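Local coordinates for uncharacterized protein (Streptococcus mutans, PDB 3L7Y) that probably acts as a magnesium-dependent phosphatase of the haloacid dehalogenase-like hydrolase family, although its natural substrate is not established, at residues I123-Y128 and A202-S207; Q136-L141 and T186-E191. All coordinates share one frame; numbering follows the deposited sequence.

Overall arrangement
Both contacts lie in the probable cap domain, built on the sheet with strands 138-143 and 182-188, apart from the Rossmann-like core, where the magnesium-binding D43, D45 and D252 lie just beyond strands 39-42 and 247-251. Interaction 2 is the backbone pairing of the two cap strands, with a mostly buried middle and one more open end. Interaction 1 is smaller and nearer the surface: side chains of helix 120-133 meet the loop after helix 194-202, with no direct hydrogen bond and one bridging water. Strand 138-143 follows helix 120-133 after a short turn, and I127 CD1 packs on L141 CD2, so this helix touches that strand; the contact centres are about 15 Å apart.

Interaction 1. Residues I123-Y128 and A202-S207; sequences IASIIY and ADYKTS
S125 and I126, neighbours on helix 120-133, meet Y204, K205 and T206 of the loop that follows helix 194-202. The hydroxyl of S125 is the meeting point. It lies at the edge of the Y204 ring, near the ring plane, with S125 OG 3.4 Å from Y204 CE2. From the other residues of the loop, K205 CE comes within 3.3 Å of S125 OG, and the methyl T206 CG2 within 3.6 Å of it. All three set the hydroxyl oxygen against carbon, and no direct hydrogen bond joins the two segments. The second patch belongs to I126, whose CD1 methyl reaches the loop: I126 CD1 is 4.0 Å from Y204 CD2 and 3.7 Å from T206 OG1. Its CG1 is anti to the backbone N (chi1 -166°), and a chi2 of 68° then turns CD1 toward the loop. The polar link is a water in the plane of the Y204 ring, at its edge. This water donates to S125 O at 3.0 Å and lies 2.6 Å from Y204 OH, tying the phenol to a helix carbonyl.

Behind this first shell, a type I beta turn from Y204 to S207 presents the three loop side chains together. It is closed by the backbone bond from S207 N to Y204 O, while S207 OG donates to A202 O at 2.9 Å and ties the turn back to the end of helix 194-202. K205 CG sits over one face of the Y204 ring, near its rim, and F129 of helix 120-133 also stacks with that ring. Deeper in, I123, I126 and I127 rest on L185 of strand 182-188, so helix 120-133 lies with one flank on the sheet and an adjacent flank on the loop leading to strand 210-214.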
loop_
_atom_site.group_PDB
_atom_site.type_symbol
_atom_site.label_atom_id
_atom_site.label_comp_id
_atom_site.label_asym_id
_atom_site.label_seq_id
_atom_site.Cartn_x
_atom_site.Cartn_y
_atom_site.Cartn_z
ATOM N N ILE A 123 -16.533 9.298 5.571
ATOM C CA ILE A 123 -16.581 8.861 4.187
ATOM C C ILE A 123 -17.655 9.620 3.399
ATOM O O ILE A 123 -17.415 10.095 2.296
ATOM C CB ILE A 123 -16.879 7.352 4.129
ATOM C CG1 ILE A 123 -15.816 6.571 4.904
ATOM C CG2 ILE A 123 -16.982 6.869 2.692
ATOM C CD1 ILE A 123 -16.066 5.089 4.916
ATOM N N ALA A 124 -18.852 9.728 3.959
ATOM C CA ALA A 124 -19.931 10.384 3.243
ATOM C C ALA A 124 -19.551 11.836 3.041
ATOM O O ALA A 124 -19.815 12.432 1.996
ATOM C CB ALA A 124 -21.237 10.273 4.029
ATOM N N SER A 125 -18.894 12.409 4.040
ATOM C CA SER A 125 -18.575 13.827 3.968
ATOM C C SER A 125 -17.431 14.153 2.981
ATOM O O SER A 125 -17.533 15.117 2.228
ATOM C CB SER A 125 -18.335 14.396 5.368
ATOM O OG SER A 125 -17.567 15.580 5.295
ATOM N N ILE A 126 -16.359 13.361 2.972
ATOM C CA ILE A 126 -15.269 13.607 2.015
ATOM C C ILE A 126 -15.744 13.305 0.588
ATOM O O ILE A 126 -15.302 13.933 -0.365
ATOM C CB ILE A 126 -14.006 12.763 2.309
ATOM C CG1 ILE A 126 -12.792 13.302 1.519
ATOM C CG2 ILE A 126 -14.242 11.309 1.930
ATOM C CD1 ILE A 126 -12.323 14.639 1.958
ATOM N N ILE A 127 -16.662 12.347 0.449
ATOM C CA ILE A 127 -17.241 12.034 -0.858
ATOM C C ILE A 127 -18.041 13.206 -1.409
ATOM O O ILE A 127 -17.915 13.569 -2.597
ATOM C CB ILE A 127 -18.145 10.778 -0.806
ATOM C CG1 ILE A 127 -17.291 9.508 -0.739
ATOM C CG2 ILE A 127 -19.066 10.717 -2.018
ATOM C CD1 ILE A 127 -18.108 8.225 -0.654
ATOM N N TYR A 128 -18.864 13.797 -0.548
ATOM C CA TYR A 128 -19.700 14.926 -0.956
ATOM C C TYR A 128 -18.799 16.082 -1.384
ATOM O O TYR A 128 -19.053 16.773 -2.366
ATOM C CB TYR A 128 -20.606 15.366 0.192
ATOM C CG TYR A 128 -21.434 16.577 -0.143
ATOM C CD1 TYR A 128 -22.655 16.449 -0.781
ATOM C CD2 TYR A 128 -20.980 17.855 0.159
ATOM C CE1 TYR A 128 -23.415 17.564 -1.102
ATOM C CE2 TYR A 128 -21.727 18.971 -0.154
ATOM C CZ TYR A 128 -22.944 18.820 -0.784
ATOM O OH TYR A 128 -23.690 19.930 -1.098
ATOM N N ALA A 202 -6.616 17.765 2.894
ATOM C CA ALA A 202 -5.976 18.062 4.165
ATOM C C ALA A 202 -6.593 19.301 4.827
ATOM O O ALA A 202 -6.519 19.459 6.032
ATOM C CB ALA A 202 -4.498 18.269 3.966
ATOM N N ASP A 203 -7.180 20.182 4.029
ATOM C CA ASP A 203 -7.751 21.430 4.548
ATOM C C ASP A 203 -9.229 21.316 4.877
ATOM O O ASP A 203 -9.845 22.297 5.319
ATOM C CB ASP A 203 -7.591 22.556 3.530
ATOM C CG ASP A 203 -6.166 23.076 3.446
ATOM O OD1 ASP A 203 -5.364 22.744 4.331
ATOM O OD2 ASP A 203 -5.860 23.810 2.484
ATOM N N TYR A 204 -9.805 20.136 4.654
ATOM C CA TYR A 204 -11.256 19.959 4.799
ATOM C C TYR A 204 -11.653 19.598 6.231
ATOM O O TYR A 204 -10.812 19.219 7.035
ATOM C CB TYR A 204 -11.766 18.890 3.819
ATOM C CG TYR A 204 -13.283 18.845 3.699
ATOM C CD1 TYR A 204 -14.006 19.995 3.399
ATOM C CD2 TYR A 204 -13.985 17.659 3.891
ATOM C CE1 TYR A 204 -15.381 19.972 3.289
ATOM C CE2 TYR A 204 -15.371 17.621 3.782
ATOM C CZ TYR A 204 -16.058 18.783 3.472
ATOM O OH TYR A 204 -17.426 18.771 3.359
ATOM N N LYS A 205 -12.941 19.696 6.548
ATOM C CA LYS A 205 -13.384 19.442 7.916
ATOM C C LYS A 205 -13.092 18.017 8.415
ATOM O O LYS A 205 -13.067 17.776 9.618
ATOM C CB LYS A 205 -14.875 19.790 8.085
ATOM C CG LYS A 205 -15.844 18.945 7.240
ATOM C CD LYS A 205 -17.309 19.442 7.381
ATOM C CE LYS A 205 -18.271 18.545 6.619
ATOM N NZ LYS A 205 -19.699 18.993 6.725
ATOM N N THR A 206 -12.882 17.068 7.508
ATOM C CA THR A 206 -12.552 15.701 7.938
ATOM C C THR A 206 -11.064 15.543 8.262
ATOM O O THR A 206 -10.571 14.436 8.460
ATOM C CB THR A 206 -12.962 14.652 6.875
ATOM O OG1 THR A 206 -12.475 15.057 5.596
ATOM C CG2 THR A 206 -14.504 14.532 6.796
ATOM N N SER A 207 -10.363 16.665 8.324
ATOM C CA SER A 207 -8.902 16.680 8.405
ATOM C C SER A 207 -8.260 15.773 9.450
ATOM O O SER A 207 -7.213 15.186 9.197
ATOM C CB SER A 207 -8.403 18.106 8.611
ATOM O OG SER A 207 -6.993 18.141 8.521
HETATM O O HOH W 1 -19.485 17.260 2.857
#

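Interaction 2. Residues Q136-L141 and T186-E191; sequences QAVIAL and TLQVKE
V138 pairs with Q188 and A140 with T186 in an antiparallel beta ladder, which joins strands 138-143 and 182-188 inside the mixed sheet of what is, by family, probably the C2-type cap domain. Each is a hydrogen-bonded pair with two N-H...O bonds, and I139 with L187 is the non-hydrogen-bonded pair between them. At the buried end, A140 N donates to T186 O at an N-H...O angle of 169°, and T186 N returns a bond to A140 O at 2.7 Å. The hydroxyl of T186 turns to D221 on the adjacent strand. On the other face, I139 CG1 and L187 CG are both anti to the carbonyl carbon (chi1 -61° and -57°), which lets the two chains run alongside each other, I139 CG1 3.7 Å from L187 CD2. I130 of helix 120-133 packs on I139 and A137.

Toward Q136 the side chains are more open to solvent and touch more lightly, though V138 and Q188 keep both backbone bonds. These two stand side by side on the opposite face, touching I157 of helix 155-161, but V138 CG2 comes only within 4.0 Å of Q188 OE1. Past the last bridge, A137 CB rests on V189 CG1 at 3.8 Å. Q188 O takes the bond from V138 N and also a longer CA-H...O contact from A137 CA, at 3.5 Å.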
loop_
_atom_site.group_PDB
_atom_site.type_symbol
_atom_site.label_atom_id
_atom_site.label_comp_id
_atom_site.label_asym_id
_atom_site.label_seq_id
_atom_site.Cartn_x
_atom_site.Cartn_y
_atom_site.Cartn_z
ATOM N N GLN A 136 -13.892 15.897 -11.408
ATOM C CA GLN A 136 -13.076 15.108 -12.333
ATOM C C GLN A 136 -12.476 13.870 -11.674
ATOM O O GLN A 136 -12.024 12.961 -12.369
ATOM C CB GLN A 136 -11.982 15.941 -13.028
ATOM C CG GLN A 136 -10.828 16.409 -12.116
ATOM C CD GLN A 136 -11.167 17.677 -11.328
ATOM O OE1 GLN A 136 -12.287 17.844 -10.850
ATOM N NE2 GLN A 136 -10.193 18.567 -11.188
ATOM N N ALA A 137 -12.479 13.813 -10.345
ATOM C CA ALA A 137 -11.873 12.651 -9.689
ATOM C C ALA A 137 -12.831 11.471 -9.689
ATOM O O ALA A 137 -13.991 11.602 -9.307
ATOM C CB ALA A 137 -11.433 12.972 -8.277
ATOM N N VAL A 138 -12.340 10.319 -10.134
ATOM C CA VAL A 138 -13.098 9.081 -10.025
ATOM C C VAL A 138 -12.924 8.512 -8.624
ATOM O O VAL A 138 -11.794 8.321 -8.140
ATOM C CB VAL A 138 -12.654 8.038 -11.072
ATOM C CG1 VAL A 138 -13.426 6.746 -10.879
ATOM C CG2 VAL A 138 -12.889 8.577 -12.478
ATOM N N ILE A 139 -14.047 8.232 -7.974
ATOM C CA ILE A 139 -14.030 7.792 -6.593
ATOM C C ILE A 139 -14.288 6.299 -6.464
ATOM O O ILE A 139 -15.332 5.797 -6.877
ATOM C CB ILE A 139 -15.100 8.537 -5.760
ATOM C CG1 ILE A 139 -14.829 10.053 -5.752
ATOM C CG2 ILE A 139 -15.155 7.969 -4.347
ATOM C CD1 ILE A 139 -16.046 10.912 -5.290
ATOM N N ALA A 140 -13.347 5.590 -5.860
ATOM C CA ALA A 140 -13.553 4.179 -5.565
ATOM C C ALA A 140 -13.448 3.906 -4.065
ATOM O O ALA A 140 -12.552 4.414 -3.386
ATOM C CB ALA A 140 -12.579 3.322 -6.345
ATOM N N LEU A 141 -14.390 3.121 -3.550
ATOM C CA LEU A 141 -14.395 2.747 -2.141
ATOM C C LEU A 141 -13.815 1.346 -1.984
ATOM O O LEU A 141 -14.198 0.417 -2.706
ATOM C CB LEU A 141 -15.815 2.790 -1.594
ATOM C CG LEU A 141 -16.626 3.997 -2.035
ATOM C CD1 LEU A 141 -18.085 3.873 -1.597
ATOM C CD2 LEU A 141 -15.988 5.255 -1.474
ATOM N N THR A 186 -10.111 5.521 -2.935
ATOM C CA THR A 186 -9.098 5.862 -3.919
ATOM C C THR A 186 -9.642 6.855 -4.931
ATOM O O THR A 186 -10.755 6.701 -5.435
ATOM C CB THR A 186 -8.546 4.608 -4.633
ATOM O OG1 THR A 186 -7.909 3.746 -3.675
ATOM C CG2 THR A 186 -7.532 5.009 -5.700
ATOM N N LEU A 187 -8.868 7.897 -5.206
ATOM C CA LEU A 187 -9.231 8.817 -6.260
ATOM C C LEU A 187 -8.333 8.580 -7.460
ATOM O O LEU A 187 -7.113 8.478 -7.319
ATOM C CB LEU A 187 -9.094 10.263 -5.799
ATOM C CG LEU A 187 -9.874 10.713 -4.562
ATOM C CD1 LEU A 187 -9.816 12.220 -4.456
ATOM C CD2 LEU A 187 -11.317 10.232 -4.647
ATOM N N GLN A 188 -8.933 8.499 -8.641
ATOM C CA GLN A 188 -8.135 8.514 -9.859
ATOM C C GLN A 188 -8.197 9.913 -10.429
ATOM O O GLN A 188 -9.286 10.446 -10.691
ATOM C CB GLN A 188 -8.623 7.487 -10.884
ATOM C CG GLN A 188 -7.642 7.306 -12.042
ATOM C CD GLN A 188 -8.305 6.729 -13.269
ATOM O OE1 GLN A 188 -9.305 7.254 -13.750
ATOM N NE2 GLN A 188 -7.751 5.643 -13.787
ATOM N N VAL A 189 -7.026 10.514 -10.598
ATOM C CA VAL A 189 -6.928 11.929 -10.899
ATOM C C VAL A 189 -5.769 12.134 -11.850
ATOM O O VAL A 189 -4.920 11.255 -11.989
ATOM C CB VAL A 189 -6.638 12.726 -9.620
ATOM C CG1 VAL A 189 -7.724 12.480 -8.583
ATOM C CG2 VAL A 189 -5.295 12.332 -9.055
ATOM N N LYS A 190 -5.743 13.282 -12.516
ATOM C CA LYS A 190 -4.580 13.665 -13.301
ATOM C C LYS A 190 -3.404 13.852 -12.348
ATOM O O LYS A 190 -3.529 14.540 -11.334
ATOM C CB LYS A 190 -4.858 14.960 -14.069
ATOM C CG LYS A 190 -5.507 14.748 -15.424
ATOM C CD LYS A 190 -5.861 16.069 -16.096
ATOM N N GLU A 191 -2.264 13.237 -12.651
ATOM C CA GLU A 191 -1.118 13.348 -11.758
ATOM C C GLU A 191 -0.812 14.812 -11.440
ATOM O O GLU A 191 -0.343 15.129 -10.348
ATOM C CB GLU A 191 0.121 12.639 -12.341
ATOM C CG GLU A 191 1.362 12.674 -11.440
ATOM C CD GLU A 191 1.109 12.122 -10.035
ATOM O OE1 GLU A 191 2.010 12.214 -9.177
ATOM O OE2 GLU A 191 0.010 11.593 -9.777
#